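Side-chain contacts in microcin B17-processing protein McbB (Escherichia coli str. K-12 substr. MG1655, PDB 6GRH), which is needed to process the inactive microcin B17 precursor peptide, McbA, into the active peptide: residues 139-144 and 154-159; 247-252 and 268-273. All blocks are in the same frame, centred on the assembly; numbering follows the deposited sequence.

Overall arrangement
Interactions 1 and 2 lie in the domain built round the mixed sheet, with their centres about 17 Å apart. They follow one another along the chain: the 139-144 strand and the helix after it close interaction 1 before helix 236-254 opens interaction 2. Both involve the same sheet, strand 139-144 within its parallel part and strand 269-273 in its antiparallel part. Helix 236-254 links them directly, because Leu-250 CG packs 3.7 Å from Trp-142 CE3 and Arg-249 CB lies 3.7 Å from Trp-142 CH2. Strand 139-144 is thereby sandwiched between helices 150-160 and 236-254, and the two contacts meet through Leu-140, Trp-142 and Leu-250.

Interaction 1 of 2, residues 139-144 and 154-159; sequences TLIWLH and KRIYSK
Leu-143 and Ile-156 mark the closest approach of the two backbones, their CA atoms 8.4 Å apart, and side-chain packing fills the interval there. Segment 139-144 is an extended strand, whereas 154-159 is regular helix, kept in shape by bonds such as Ser-158 N to Lys-154 O at 2.9 Å. No hydrogen bond crosses the interface; the attachment is made by aliphatic groups alone.

Ile-156 makes the helix side of the contact, facing Ile-141 and Leu-143. Its two branches are shared between these strand residues: Ile-156 CG1 meets Leu-143 CD2 at 4.0 Å, and Ile-156 CG2 comes more loosely to 4.4 Å from Ile-141 CG2. With CG1 set beside the backbone N (chi1 -63°) and CG2 anti to it, the forked side chain can address both neighbours at once. Leu-143 holds its own CG anti to the backbone N (chi1 174°), which extends CD2 out from the strand to meet the isoleucine, the two side chains crossing at a slant.

Strand 139-144, helix 150-160 and strand 167-174 form a beta-alpha-beta unit, and this contact seats the connecting helix on the first of its two parallel strands. Alternation along the strand sends Ile-141 and Leu-143 to the helix, while Leu-140 and Trp-142 face helix 236-254 across the sheet. Ile-156 also packs on Phe-168 of the second strand and on Ile-128, so the same side chain bridges several parts of the core.

Polar bonds hold the helix on two other flanks. On one, the Tyr-157 hydroxyl is hydrogen-bonded with Gln-170 and with the backbone N of His-193, which lies between the zinc ligands Cys-192 and Cys-195 in sequence; on the other, Arg-155 NH1 donates to Ile-128 O.

Interaction 2 of 2, residues 247-252 and 268-273; sequences KRRLQE and SSVSAD. With EDO (1,2-ethanediol), chain J.
Arg-249 spans from helix 236-254 to the start of strand 269-273, meeting Val-270 with its aliphatic stem and Ser-268 with its charged end. The apolar part is the packed part: Arg-249 CD rests 4.2 Å from Val-270 CG2, and Val-270 is backed in turn by Leu-279 and Lys-281 of strand 279-282. The arginine leaves the helix with CG anti to the backbone N and then bends at chi2 (72°), which brings the guanidinium near the Ser-268 carbonyl.

At this polar end a water takes the place of direct packing, bridging the Arg-249 side chain and the Ser-268 carbonyl. It accepts from Arg-249 NE at 2.8 Å and donates to Ser-268 O at 2.7 Å, linking the helix to the residue just before strand 269-273. Arg-249 NH2 comes to 3.4 Å from Ser-268 O and is hydrogen-bonded to Phe-266 O. On the more open side, the partly exposed Glu-252 takes Arg-249 NH1 on OE1 in a 2.7 Å salt bridge, nearly along its C-O axis and 16° out of the guanidinium plane.

Arg-248 serves another flank of the helix. Arg-248 NH1 donates to Gln-251 OE1 at 2.8 Å, in the guanidinium plane, while Arg-248 NH2 binds O1 of a 1,2-ethanediol, probably from the crystallisation liquor, at 3.1 Å; NE holds Leu-274 O of the second subunit.

With NE, NH1 and NH2 each given an acceptor, the Arg-249 guanidinium is fixed in rotation, and its buried charge is probably balanced mainly by Glu-252, while the water and the Phe-266 carbonyl tie it to the chain leading into strand 269-273.

Interaction 1 of 2, residues 139-144 and 154-159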
ATOM      1  N   THR B 139      12.986  26.772  16.935  1.00 32.51           N
ATOM      2  CA  THR B 139      14.159  26.143  16.356  1.00 31.35           C
ATOM      3  C   THR B 139      13.805  24.763  15.830  1.00 30.54           C
ATOM      4  O   THR B 139      13.080  24.011  16.511  1.00 30.08           O
ATOM      5  CB  THR B 139      15.242  25.982  17.426  1.00 32.65           C
ATOM      6  OG1 THR B 139      15.594  27.274  17.922  1.00 34.00           O
ATOM      7  CG2 THR B 139      16.467  25.288  16.892  1.00 32.06           C
ATOM      8  N   LEU B 140      14.290  24.445  14.629  1.00 28.51           N
ATOM      9  CA  LEU B 140      14.263  23.073  14.109  1.00 27.97           C
ATOM     10  C   LEU B 140      15.479  22.317  14.649  1.00 28.22           C
ATOM     11  O   LEU B 140      16.622  22.731  14.450  1.00 29.41           O
ATOM     12  CB  LEU B 140      14.266  23.060  12.591  1.00 27.52           C
ATOM     13  CG  LEU B 140      14.270  21.711  11.846  1.00 27.50           C
ATOM     14  CD1 LEU B 140      13.008  20.922  12.134  1.00 27.88           C
ATOM     15  CD2 LEU B 140      14.424  21.944  10.361  1.00 27.41           C
ATOM     16  N   ILE B 141      15.239  21.226  15.356  1.00 26.99           N
ATOM     17  CA  ILE B 141      16.306  20.406  15.888  1.00 26.79           C
ATOM     18  C   ILE B 141      16.480  19.173  15.004  1.00 25.88           C
ATOM     19  O   ILE B 141      15.571  18.318  14.929  1.00 24.99           O
ATOM     20  CB  ILE B 141      16.019  19.983  17.352  1.00 27.36           C
ATOM     21  CG1 ILE B 141      15.804  21.219  18.227  1.00 28.50           C
ATOM     22  CG2 ILE B 141      17.127  19.080  17.868  1.00 27.59           C
ATOM     23  CD1 ILE B 141      15.431  20.923  19.666  1.00 29.46           C
ATOM     24  N   TRP B 142      17.639  19.075  14.352  1.00 25.08           N
ATOM     25  CA  TRP B 142      18.004  17.903  13.589  1.00 24.56           C
ATOM     26  C   TRP B 142      18.877  17.002  14.451  1.00 24.86           C
ATOM     27  O   TRP B 142      19.971  17.384  14.827  1.00 24.84           O
ATOM     28  CB  TRP B 142      18.757  18.283  12.302  1.00 24.63           C
ATOM     29  CG  TRP B 142      18.846  17.117  11.347  1.00 24.05           C
ATOM     30  CD1 TRP B 142      19.446  15.894  11.597  1.00 24.25           C
ATOM     31  CD2 TRP B 142      18.298  17.025  10.037  1.00 23.27           C
ATOM     32  NE1 TRP B 142      19.320  15.079  10.510  1.00 23.88           N
ATOM     33  CE2 TRP B 142      18.596  15.725   9.551  1.00 23.21           C
ATOM     34  CE3 TRP B 142      17.588  17.909   9.219  1.00 23.12           C
ATOM     35  CZ2 TRP B 142      18.208  15.283   8.283  1.00 22.68           C
ATOM     36  CZ3 TRP B 142      17.191  17.479   7.961  1.00 22.77           C
ATOM     37  CH2 TRP B 142      17.502  16.167   7.507  1.00 22.90           C
ATOM     38  N   LEU B 143      18.383  15.796  14.774  1.00 24.54           N
ATOM     39  CA  LEU B 143      19.158  14.824  15.533  1.00 25.10           C
ATOM     40  C   LEU B 143      19.658  13.731  14.601  1.00 24.56           C
ATOM     41  O   LEU B 143      18.852  13.002  14.049  1.00 23.72           O
ATOM     42  CB  LEU B 143      18.306  14.234  16.637  1.00 25.71           C
ATOM     43  CG  LEU B 143      18.857  13.086  17.477  1.00 26.76           C
ATOM     44  CD1 LEU B 143      20.145  13.455  18.207  1.00 27.78           C
ATOM     45  CD2 LEU B 143      17.772  12.650  18.468  1.00 27.70           C
ATOM     46  N   HIS B 144      20.974  13.617  14.438  1.00 25.07           N
ATOM     47  CA  HIS B 144      21.558  12.647  13.528  1.00 25.00           C
ATOM     48  C   HIS B 144      22.391  11.675  14.349  1.00 26.13           C
ATOM     49  O   HIS B 144      23.328  12.088  15.024  1.00 26.81           O
ATOM     50  CB  HIS B 144      22.406  13.330  12.460  1.00 24.88           C
ATOM     51  CG  HIS B 144      23.153  12.377  11.589  1.00 24.64           C
ATOM     52  ND1 HIS B 144      22.527  11.601  10.644  1.00 24.61           N
ATOM     53  CD2 HIS B 144      24.454  12.020  11.571  1.00 25.40           C
ATOM     54  CE1 HIS B 144      23.425  10.831  10.054  1.00 25.07           C
ATOM     55  NE2 HIS B 144      24.608  11.092  10.572  1.00 25.46           N
ATOM     56  N   LYS B 154      14.663   9.889  23.235  1.00 31.25           N
ATOM     57  CA  LYS B 154      13.788  10.171  24.358  1.00 33.51           C
ATOM     58  C   LYS B 154      14.305  11.331  25.224  1.00 33.45           C
ATOM     59  O   LYS B 154      13.524  12.181  25.637  1.00 32.42           O
ATOM     60  CB  LYS B 154      13.622   8.899  25.187  1.00 36.70           C
ATOM     61  CG  LYS B 154      12.726   8.992  26.397  1.00 40.13           C
ATOM     62  CD  LYS B 154      12.580   7.580  26.980  1.00 42.77           C
ATOM     63  CE  LYS B 154      11.846   7.576  28.298  1.00 45.64           C
ATOM     64  NZ  LYS B 154      10.378   7.544  28.031  1.00 47.66           N
ATOM     65  N   ARG B 155      15.611  11.358  25.467  1.00 33.43           N
ATOM     66  CA  ARG B 155      16.248  12.469  26.189  1.00 35.23           C
ATOM     67  C   ARG B 155      16.029  13.828  25.483  1.00 33.87           C
ATOM     68  O   ARG B 155      15.696  14.823  26.128  1.00 34.17           O
ATOM     69  CB  ARG B 155      17.746  12.203  26.329  1.00 37.54           C
ATOM     70  CG  ARG B 155      18.545  13.321  26.998  1.00 40.57           C
ATOM     71  CD  ARG B 155      20.022  13.186  26.688  1.00 43.08           C
ATOM     72  NE  ARG B 155      20.810  14.358  27.099  1.00 45.81           N
ATOM     73  CZ  ARG B 155      22.033  14.648  26.651  1.00 47.35           C
ATOM     74  NH1 ARG B 155      22.644  13.862  25.761  1.00 47.84           N
ATOM     75  NH2 ARG B 155      22.659  15.743  27.088  1.00 48.57           N
ATOM     76  N   ILE B 156      16.238  13.860  24.168  1.00 31.61           N
ATOM     77  CA  ILE B 156      16.081  15.092  23.387  1.00 30.74           C
ATOM     78  C   ILE B 156      14.613  15.573  23.392  1.00 29.90           C
ATOM     79  O   ILE B 156      14.320  16.781  23.567  1.00 29.27           O
ATOM     80  CB  ILE B 156      16.640  14.922  21.940  1.00 29.90           C
ATOM     81  CG1 ILE B 156      18.154  14.649  21.945  1.00 30.58           C
ATOM     82  CG2 ILE B 156      16.352  16.151  21.093  1.00 29.78           C
ATOM     83  CD1 ILE B 156      18.990  15.698  22.668  1.00 32.02           C
ATOM     84  N   TYR B 157      13.681  14.642  23.206  1.00 28.57           N
ATOM     85  CA  TYR B 157      12.264  14.986  23.314  1.00 28.53           C
ATOM     86  C   TYR B 157      11.912  15.503  24.713  1.00 30.72           C
ATOM     87  O   TYR B 157      11.198  16.500  24.841  1.00 31.45           O
ATOM     88  CB  TYR B 157      11.372  13.803  22.938  1.00 27.27           C
ATOM     89  CG  TYR B 157      11.240  13.490  21.441  1.00 25.79           C
ATOM     90  CD1 TYR B 157      11.874  14.253  20.432  1.00 24.93           C
ATOM     91  CD2 TYR B 157      10.449  12.416  21.036  1.00 24.95           C
ATOM     92  CE1 TYR B 157      11.716  13.935  19.077  1.00 23.91           C
ATOM     93  CE2 TYR B 157      10.302  12.096  19.699  1.00 24.21           C
ATOM     94  CZ  TYR B 157      10.920  12.855  18.719  1.00 23.47           C
ATOM     95  OH  TYR B 157      10.718  12.529  17.402  1.00 22.25           O
ATOM     96  N   SER B 158      12.409  14.820  25.746  1.00 31.54           N
ATOM     97  CA  SER B 158      12.123  15.165  27.120  1.00 34.29           C
ATOM     98  C   SER B 158      12.586  16.589  27.440  1.00 35.62           C
ATOM     99  O   SER B 158      11.868  17.344  28.050  1.00 36.42           O
ATOM    100  CB  SER B 158      12.788  14.151  28.038  1.00 34.91           C
ATOM    101  OG  SER B 158      12.524  14.451  29.360  1.00 37.89           O
ATOM    102  N   LYS B 159      13.770  16.947  26.965  1.00 36.20           N
ATOM    103  CA  LYS B 159      14.304  18.298  27.149  1.00 37.34           C
ATOM    104  C   LYS B 159      13.594  19.389  26.333  1.00 36.09           C
ATOM    105  O   LYS B 159      13.344  20.475  26.851  1.00 35.49           O
ATOM    106  CB  LYS B 159      15.790  18.308  26.817  1.00 38.73           C
ATOM    107  CG  LYS B 159      16.619  17.522  27.814  1.00 41.25           C
ATOM    108  CD  LYS B 159      18.054  17.282  27.352  1.00 42.61           C
ATOM    109  CE  LYS B 159      18.788  18.566  27.004  1.00 44.31           C
ATOM    110  NZ  LYS B 159      18.687  19.604  28.070  1.00 47.84           N
TER

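Interaction 2 of 2, residues 247-252 and 268-273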
ATOM      1  N   LYS B 247      21.597  18.152   3.961  1.00 23.54           N
ATOM      2  CA  LYS B 247      21.646  19.500   3.431  1.00 24.09           C
ATOM      3  C   LYS B 247      20.422  19.846   2.590  1.00 23.59           C
ATOM      4  O   LYS B 247      19.769  20.879   2.814  1.00 22.71           O
ATOM      5  CB  LYS B 247      22.922  19.719   2.618  1.00 25.26           C
ATOM      6  CG  LYS B 247      23.102  21.192   2.288  1.00 26.89           C
ATOM      7  CD  LYS B 247      24.183  21.427   1.259  1.00 28.51           C
ATOM      8  CE  LYS B 247      23.618  21.281  -0.138  1.00 27.98           C
ATOM      9  NZ  LYS B 247      24.690  21.655  -1.065  1.00 28.55           N
ATOM     10  N   ARG B 248      20.091  18.963   1.639  1.00 22.98           N
ATOM     11  CA  ARG B 248      18.965  19.229   0.775  1.00 23.06           C
ATOM     12  C   ARG B 248      17.641  19.237   1.499  1.00 22.81           C
ATOM     13  O   ARG B 248      16.783  20.044   1.181  1.00 22.40           O
ATOM     14  CB  ARG B 248      18.894  18.275  -0.400  1.00 23.03           C
ATOM     15  CG  ARG B 248      20.007  18.495  -1.383  1.00 23.90           C
ATOM     16  CD  ARG B 248      20.023  19.922  -1.944  1.00 24.28           C
ATOM     17  NE  ARG B 248      20.781  19.937  -3.178  1.00 24.93           N
ATOM     18  CZ  ARG B 248      21.359  20.993  -3.726  1.00 26.09           C
ATOM     19  NH1 ARG B 248      21.282  22.204  -3.174  1.00 26.74           N
ATOM     20  NH2 ARG B 248      21.998  20.830  -4.876  1.00 27.08           N
ATOM     21  N   ARG B 249      17.504  18.385   2.500  1.00 23.21           N
ATOM     22  CA  ARG B 249      16.305  18.394   3.293  1.00 23.67           C
ATOM     23  C   ARG B 249      16.157  19.680   4.112  1.00 23.42           C
ATOM     24  O   ARG B 249      15.083  20.283   4.151  1.00 23.28           O
ATOM     25  CB  ARG B 249      16.216  17.099   4.136  1.00 24.76           C
ATOM     26  CG  ARG B 249      14.912  16.971   4.882  1.00 25.21           C
ATOM     27  CD  ARG B 249      13.782  16.648   3.925  1.00 25.97           C
ATOM     28  NE  ARG B 249      12.528  16.548   4.648  1.00 26.65           N
ATOM     29  CZ  ARG B 249      11.399  17.194   4.378  1.00 27.29           C
ATOM     30  NH1 ARG B 249      11.271  18.006   3.317  1.00 28.23           N
ATOM     31  NH2 ARG B 249      10.349  16.988   5.173  1.00 27.53           N
ATOM     32  N   LEU B 250      17.215  20.109   4.764  1.00 24.42           N
ATOM     33  CA  LEU B 250      17.199  21.382   5.474  1.00 25.77           C
ATOM     34  C   LEU B 250      16.921  22.536   4.543  1.00 25.53           C
ATOM     35  O   LEU B 250      16.188  23.477   4.891  1.00 25.36           O
ATOM     36  CB  LEU B 250      18.526  21.634   6.210  1.00 27.36           C
ATOM     37  CG  LEU B 250      18.696  21.062   7.613  1.00 28.68           C
ATOM     38  CD1 LEU B 250      20.125  21.284   8.069  1.00 29.12           C
ATOM     39  CD2 LEU B 250      17.691  21.648   8.603  1.00 28.77           C
ATOM     40  N   GLN B 251      17.537  22.476   3.358  1.00 25.79           N
ATOM     41  CA  GLN B 251      17.322  23.484   2.331  1.00 26.08           C
ATOM     42  C   GLN B 251      15.855  23.567   1.918  1.00 25.96           C
ATOM     43  O   GLN B 251      15.303  24.677   1.869  1.00 25.25           O
ATOM     44  CB  GLN B 251      18.246  23.245   1.156  1.00 26.77           C
ATOM     45  CG  GLN B 251      18.143  24.294   0.067  1.00 27.64           C
ATOM     46  CD  GLN B 251      19.240  24.177  -0.967  1.00 28.82           C
ATOM     47  OE1 GLN B 251      20.086  23.275  -0.912  1.00 30.23           O
ATOM     48  NE2 GLN B 251      19.294  25.147  -1.860  1.00 28.60           N
ATOM     49  N   GLU B 252      15.205  22.408   1.703  1.00 26.71           N
ATOM     50  CA  GLU B 252      13.791  22.377   1.373  1.00 27.74           C
ATOM     51  C   GLU B 252      12.940  23.070   2.413  1.00 26.56           C
ATOM     52  O   GLU B 252      12.007  23.794   2.072  1.00 26.25           O
ATOM     53  CB  GLU B 252      13.247  20.942   1.271  1.00 29.94           C
ATOM     54  CG  GLU B 252      13.661  20.191   0.048  1.00 32.37           C
ATOM     55  CD  GLU B 252      13.348  18.684   0.130  1.00 34.64           C
ATOM     56  OE1 GLU B 252      12.609  18.241   1.039  1.00 32.78           O
ATOM     57  OE2 GLU B 252      13.868  17.949  -0.739  1.00 38.32           O
ATOM     58  N   SER B 268       6.960  15.010   4.958  1.00 24.81           N
ATOM     59  CA  SER B 268       7.055  13.560   5.079  1.00 24.38           C
ATOM     60  C   SER B 268       8.478  13.002   5.220  1.00 23.44           C
ATOM     61  O   SER B 268       9.473  13.672   4.931  1.00 22.60           O
ATOM     62  CB  SER B 268       6.380  12.905   3.863  1.00 25.34           C
ATOM     63  OG  SER B 268       5.042  13.310   3.825  1.00 26.43           O
ATOM     64  N   SER B 269       8.547  11.733   5.619  1.00 22.81           N
ATOM     65  CA  SER B 269       9.806  11.027   5.764  1.00 22.54           C
ATOM     66  C   SER B 269      10.472  10.832   4.390  1.00 22.87           C
ATOM     67  O   SER B 269       9.796  10.767   3.380  1.00 22.58           O
ATOM     68  CB  SER B 269       9.585   9.663   6.430  1.00 22.37           C
ATOM     69  OG  SER B 269       8.961   8.770   5.513  1.00 22.30           O
ATOM     70  N   VAL B 270      11.797  10.701   4.403  1.00 23.95           N
ATOM     71  CA  VAL B 270      12.603  10.442   3.226  1.00 25.15           C
ATOM     72  C   VAL B 270      13.537   9.303   3.607  1.00 25.59           C
ATOM     73  O   VAL B 270      14.259   9.417   4.584  1.00 25.24           O
ATOM     74  CB  VAL B 270      13.458  11.670   2.835  1.00 26.12           C
ATOM     75  CG1 VAL B 270      14.338  11.343   1.613  1.00 27.05           C
ATOM     76  CG2 VAL B 270      12.567  12.876   2.580  1.00 26.43           C
ATOM     77  N   SER B 271      13.477   8.194   2.876  1.00 25.52           N
ATOM     78  CA  SER B 271      14.345   7.039   3.103  1.00 26.80           C
ATOM     79  C   SER B 271      15.196   6.804   1.857  1.00 26.72           C
ATOM     80  O   SER B 271      14.697   6.921   0.734  1.00 27.32           O
ATOM     81  CB  SER B 271      13.509   5.773   3.405  1.00 28.08           C
ATOM     82  OG  SER B 271      12.556   6.032   4.441  1.00 28.35           O
ATOM     83  N   ALA B 272      16.459   6.451   2.042  1.00 26.17           N
ATOM     84  CA  ALA B 272      17.366   6.206   0.926  1.00 26.04           C
ATOM     85  C   ALA B 272      17.994   4.829   1.077  1.00 26.45           C
ATOM     86  O   ALA B 272      18.527   4.507   2.130  1.00 27.30           O
ATOM     87  CB  ALA B 272      18.447   7.273   0.869  1.00 26.05           C
ATOM     88  N   ASP B 273      17.912   4.005   0.042  0.50 26.84           N
ATOM     89  CA  ASP B 273      18.642   2.759   0.017  0.50 27.86           C
ATOM     90  C   ASP B 273      20.099   3.058  -0.333  0.50 27.86           C
ATOM     91  O   ASP B 273      20.379   3.555  -1.420  0.50 27.82           O
ATOM     92  CB  ASP B 273      18.028   1.806  -1.007  0.50 28.82           C
ATOM     93  CG  ASP B 273      18.659   0.430  -0.974  0.50 30.45           C
ATOM     94  OD1 ASP B 273      17.922  -0.563  -0.781  0.50 31.89           O
ATOM     95  OD2 ASP B 273      19.892   0.318  -1.135  0.50 31.16           O
TER
HETATM   96  C1  EDO J 405      23.979  23.527  -5.744  0.50 38.61           C
HETATM   97  O1  EDO J 405      22.571  23.621  -5.975  0.50 37.48           O
HETATM   98  C2  EDO J 405      24.595  22.780  -6.915  0.50 38.23           C
HETATM   99  O2  EDO J 405      25.908  22.326  -6.594  0.50 39.20           O
HETATM  100  O   HOH W   1      11.681  14.510   6.315  1.00 25.67           O